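Indole-3-acetic acid-amido synthetase GH3.15 (Arabidopsis thaliana, PDB 6E1Q) joins indole-3-butyric acid, and the herbicide 2,4-DB, to glutamine in an ATP-dependent reaction that yields acyl-amino acid conjugates, AMP and diphosphate. Local coordinates at residues F223-K228 / L541-L546. Sequence-based numbering, arbitrary orientation.
Sequences FLKVIK and LMNFFL
Lys225 and Met542 reach for each other with CG trans to the backbone nitrogen (chi1 -175° and 160°), and each chain then makes one bend, the lysine at chi2 and the methionine at chi3 (92°), which swings the thioether methyl against the outer part of the lysine. Long, flexible side chains suit the place, because the helices stand well apart: the nearest CA atoms, those of Lys225 and Met542, are 10.4 Å from each other. Met542 CE is modelled against CD, CE and NZ of Lys225, 3.3 Å from Lys225 CE and 3.2 Å from Lys225 NZ. The approaches of Lys225 CD and CE to Met542 CE are tighter than ordinary van der Waals contact, so the exact placing of the two ends is doubtful. In principle the lysine methylenes give the methyl an apolar neighbour, while the ammonium can continue toward the exposed Asn543, whose OD1 is 4.1 Å from Lys225 NZ, too far for a hydrogen bond. Met542, the buried member, also packs on Tyr555. The contact is small, burying 108 Å², and is plain interdomain packing: helix 220-243 of the GH3 N-terminal region meets helix 537-547 of the C-terminal region, the two-part architecture of ANL-type adenylating enzymes.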
ATOM      1  N   PHE A 223       2.615 -10.047   2.654  1.00 34.62           N
ATOM      2  CA  PHE A 223       2.374 -11.438   3.018  1.00 31.76           C
ATOM      3  C   PHE A 223       3.530 -12.347   2.631  1.00 38.66           C
ATOM      4  O   PHE A 223       3.793 -13.335   3.329  1.00 41.62           O
ATOM      5  CB  PHE A 223       1.087 -11.929   2.368  1.00 32.14           C
ATOM      6  CG  PHE A 223      -0.138 -11.393   3.020  1.00 36.47           C
ATOM      7  CD1 PHE A 223      -0.558 -11.901   4.234  1.00 30.53           C
ATOM      8  CD2 PHE A 223      -0.849 -10.352   2.447  1.00 40.01           C
ATOM      9  CE1 PHE A 223      -1.673 -11.406   4.850  1.00 36.61           C
ATOM     10  CE2 PHE A 223      -1.992  -9.847   3.063  1.00 35.20           C
ATOM     11  CZ  PHE A 223      -2.398 -10.371   4.268  1.00 36.83           C
ATOM     12  N   LEU A 224       4.249 -12.019   1.555  1.00 44.19           N
ATOM     13  CA  LEU A 224       5.357 -12.864   1.118  1.00 47.28           C
ATOM     14  C   LEU A 224       6.481 -12.876   2.139  1.00 45.12           C
ATOM     15  O   LEU A 224       7.153 -13.895   2.320  1.00 38.76           O
ATOM     16  CB  LEU A 224       5.887 -12.383  -0.230  1.00 44.84           C
ATOM     17  CG  LEU A 224       4.778 -12.047  -1.207  1.00 44.84           C
ATOM     18  CD1 LEU A 224       5.358 -11.485  -2.510  1.00 49.53           C
ATOM     19  CD2 LEU A 224       3.926 -13.277  -1.437  1.00 41.95           C
ATOM     20  N   LYS A 225       6.722 -11.737   2.790  1.00 32.77           N
ATOM     21  CA  LYS A 225       7.712 -11.677   3.855  1.00 38.56           C
ATOM     22  C   LYS A 225       7.278 -12.522   5.058  1.00 39.10           C
ATOM     23  O   LYS A 225       8.100 -13.201   5.672  1.00 37.27           O
ATOM     24  CB  LYS A 225       7.932 -10.210   4.230  1.00 46.21           C
ATOM     25  CG  LYS A 225       9.013  -9.952   5.230  1.00 54.02           C
ATOM     26  CD  LYS A 225      10.376 -10.231   4.653  1.00 64.99           C
ATOM     27  CE  LYS A 225      11.476  -9.916   5.646  1.00 63.41           C
ATOM     28  NZ  LYS A 225      12.832 -10.269   5.113  1.00 72.13           N
ATOM     29  N   VAL A 226       5.985 -12.529   5.374  1.00 27.31           N
ATOM     30  CA  VAL A 226       5.474 -13.382   6.440  1.00 27.50           C
ATOM     31  C   VAL A 226       5.662 -14.854   6.085  1.00 33.19           C
ATOM     32  O   VAL A 226       6.106 -15.661   6.909  1.00 27.25           O
ATOM     33  CB  VAL A 226       3.992 -13.053   6.709  1.00 24.81           C
ATOM     34  CG1 VAL A 226       3.403 -14.054   7.671  1.00 29.83           C
ATOM     35  CG2 VAL A 226       3.859 -11.640   7.309  1.00 32.37           C
ATOM     36  N   ILE A 227       5.344 -15.220   4.848  1.00 30.43           N
ATOM     37  CA  ILE A 227       5.445 -16.613   4.429  1.00 34.44           C
ATOM     38  C   ILE A 227       6.902 -17.062   4.407  1.00 36.45           C
ATOM     39  O   ILE A 227       7.232 -18.186   4.810  1.00 34.06           O
ATOM     40  CB  ILE A 227       4.771 -16.777   3.055  1.00 39.18           C
ATOM     41  CG1 ILE A 227       3.268 -16.563   3.194  1.00 37.69           C
ATOM     42  CG2 ILE A 227       5.115 -18.141   2.437  1.00 39.41           C
ATOM     43  CD1 ILE A 227       2.512 -16.668   1.911  1.00 34.84           C
ATOM     44  N   LYS A 228       7.798 -16.190   3.939  1.00 28.40           N
ATOM     45  CA  LYS A 228       9.215 -16.517   3.960  1.00 33.44           C
ATOM     46  C   LYS A 228       9.691 -16.806   5.383  1.00 32.20           C
ATOM     47  O   LYS A 228      10.423 -17.776   5.612  1.00 29.19           O
ATOM     48  CB  LYS A 228      10.026 -15.384   3.336  1.00 42.45           C
ATOM     49  CG  LYS A 228      11.465 -15.777   2.978  1.00 67.29           C
ATOM     50  CD  LYS A 228      12.502 -15.141   3.913  1.00 75.16           C
ATOM     51  CE  LYS A 228      13.932 -15.303   3.380  1.00 79.18           C
ATOM     52  NZ  LYS A 228      14.595 -16.578   3.796  1.00 76.51           N
ATOM     53  N   LEU A 541      17.948  -7.044  -1.694  1.00 42.59           N
ATOM     54  CA  LEU A 541      17.707  -5.645  -2.004  1.00 40.62           C
ATOM     55  C   LEU A 541      16.945  -4.984  -0.872  1.00 36.61           C
ATOM     56  O   LEU A 541      17.316  -3.906  -0.398  1.00 42.63           O
ATOM     57  CB  LEU A 541      16.929  -5.526  -3.322  1.00 36.17           C
ATOM     58  CG  LEU A 541      16.664  -4.090  -3.796  1.00 32.49           C
ATOM     59  CD1 LEU A 541      17.991  -3.378  -4.140  1.00 34.87           C
ATOM     60  CD2 LEU A 541      15.733  -4.060  -4.988  1.00 30.61           C
ATOM     61  N   MET A 542      15.883  -5.642  -0.412  1.00 34.00           N
ATOM     62  CA  MET A 542      15.063  -5.088   0.655  1.00 34.53           C
ATOM     63  C   MET A 542      15.876  -4.867   1.921  1.00 39.39           C
ATOM     64  O   MET A 542      15.782  -3.802   2.548  1.00 38.23           O
ATOM     65  CB  MET A 542      13.884  -6.021   0.931  1.00 31.84           C
ATOM     66  CG  MET A 542      13.269  -5.813   2.298  1.00 35.74           C
ATOM     67  SD  MET A 542      11.603  -6.427   2.413  1.00 42.69           S
ATOM     68  CE  MET A 542      12.138  -8.005   2.994  1.00 49.47           C
ATOM     69  N   ASN A 543      16.679  -5.860   2.315  1.00 37.19           N
ATOM     70  CA  ASN A 543      17.448  -5.734   3.554  1.00 46.94           C
ATOM     71  C   ASN A 543      18.476  -4.617   3.448  1.00 43.66           C
ATOM     72  O   ASN A 543      18.839  -3.989   4.456  1.00 46.05           O
ATOM     73  CB  ASN A 543      18.125  -7.065   3.893  1.00 42.19           C
ATOM     74  CG  ASN A 543      17.133  -8.115   4.365  1.00 49.09           C
ATOM     75  OD1 ASN A 543      16.090  -7.791   4.931  1.00 51.77           O
ATOM     76  ND2 ASN A 543      17.464  -9.381   4.158  1.00 53.86           N
ATOM     77  N   PHE A 544      18.946  -4.355   2.230  1.00 43.50           N
ATOM     78  CA  PHE A 544      19.840  -3.230   2.008  1.00 42.51           C
ATOM     79  C   PHE A 544      19.157  -1.915   2.376  1.00 41.35           C
ATOM     80  O   PHE A 544      19.720  -1.090   3.107  1.00 40.70           O
ATOM     81  CB  PHE A 544      20.296  -3.226   0.547  1.00 43.94           C
ATOM     82  CG  PHE A 544      21.039  -1.992   0.162  1.00 49.94           C
ATOM     83  CD1 PHE A 544      22.368  -1.829   0.512  1.00 53.09           C
ATOM     84  CD2 PHE A 544      20.395  -0.975  -0.530  1.00 48.26           C
ATOM     85  CE1 PHE A 544      23.049  -0.677   0.168  1.00 51.95           C
ATOM     86  CE2 PHE A 544      21.068   0.183  -0.878  1.00 47.53           C
ATOM     87  CZ  PHE A 544      22.393   0.333  -0.530  1.00 51.90           C
ATOM     88  N   PHE A 545      17.926  -1.706   1.884  1.00 35.67           N
ATOM     89  CA  PHE A 545      17.218  -0.466   2.198  1.00 40.98           C
ATOM     90  C   PHE A 545      16.821  -0.400   3.675  1.00 40.91           C
ATOM     91  O   PHE A 545      16.888   0.674   4.291  1.00 40.23           O
ATOM     92  CB  PHE A 545      15.998  -0.308   1.284  1.00 30.14           C
ATOM     93  CG  PHE A 545      16.359  -0.024  -0.151  1.00 37.92           C
ATOM     94  CD1 PHE A 545      17.034   1.149  -0.496  1.00 39.94           C
ATOM     95  CD2 PHE A 545      16.039  -0.921  -1.156  1.00 39.18           C
ATOM     96  CE1 PHE A 545      17.378   1.409  -1.830  1.00 36.75           C
ATOM     97  CE2 PHE A 545      16.375  -0.668  -2.492  1.00 36.55           C
ATOM     98  CZ  PHE A 545      17.050   0.495  -2.823  1.00 35.22           C
ATOM     99  N   LEU A 546      16.434  -1.538   4.266  1.00 36.22           N
ATOM    100  CA  LEU A 546      16.039  -1.563   5.677  1.00 34.72           C
ATOM    101  C   LEU A 546      17.193  -1.150   6.577  1.00 38.62           C
ATOM    102  O   LEU A 546      17.013  -0.389   7.539  1.00 34.64           O
ATOM    103  CB  LEU A 546      15.558  -2.963   6.063  1.00 42.72           C
ATOM    104  CG  LEU A 546      14.316  -3.531   5.367  1.00 42.95           C
ATOM    105  CD1 LEU A 546      13.910  -4.822   6.072  1.00 41.42           C
ATOM    106  CD2 LEU A 546      13.188  -2.522   5.386  1.00 41.90           C
TER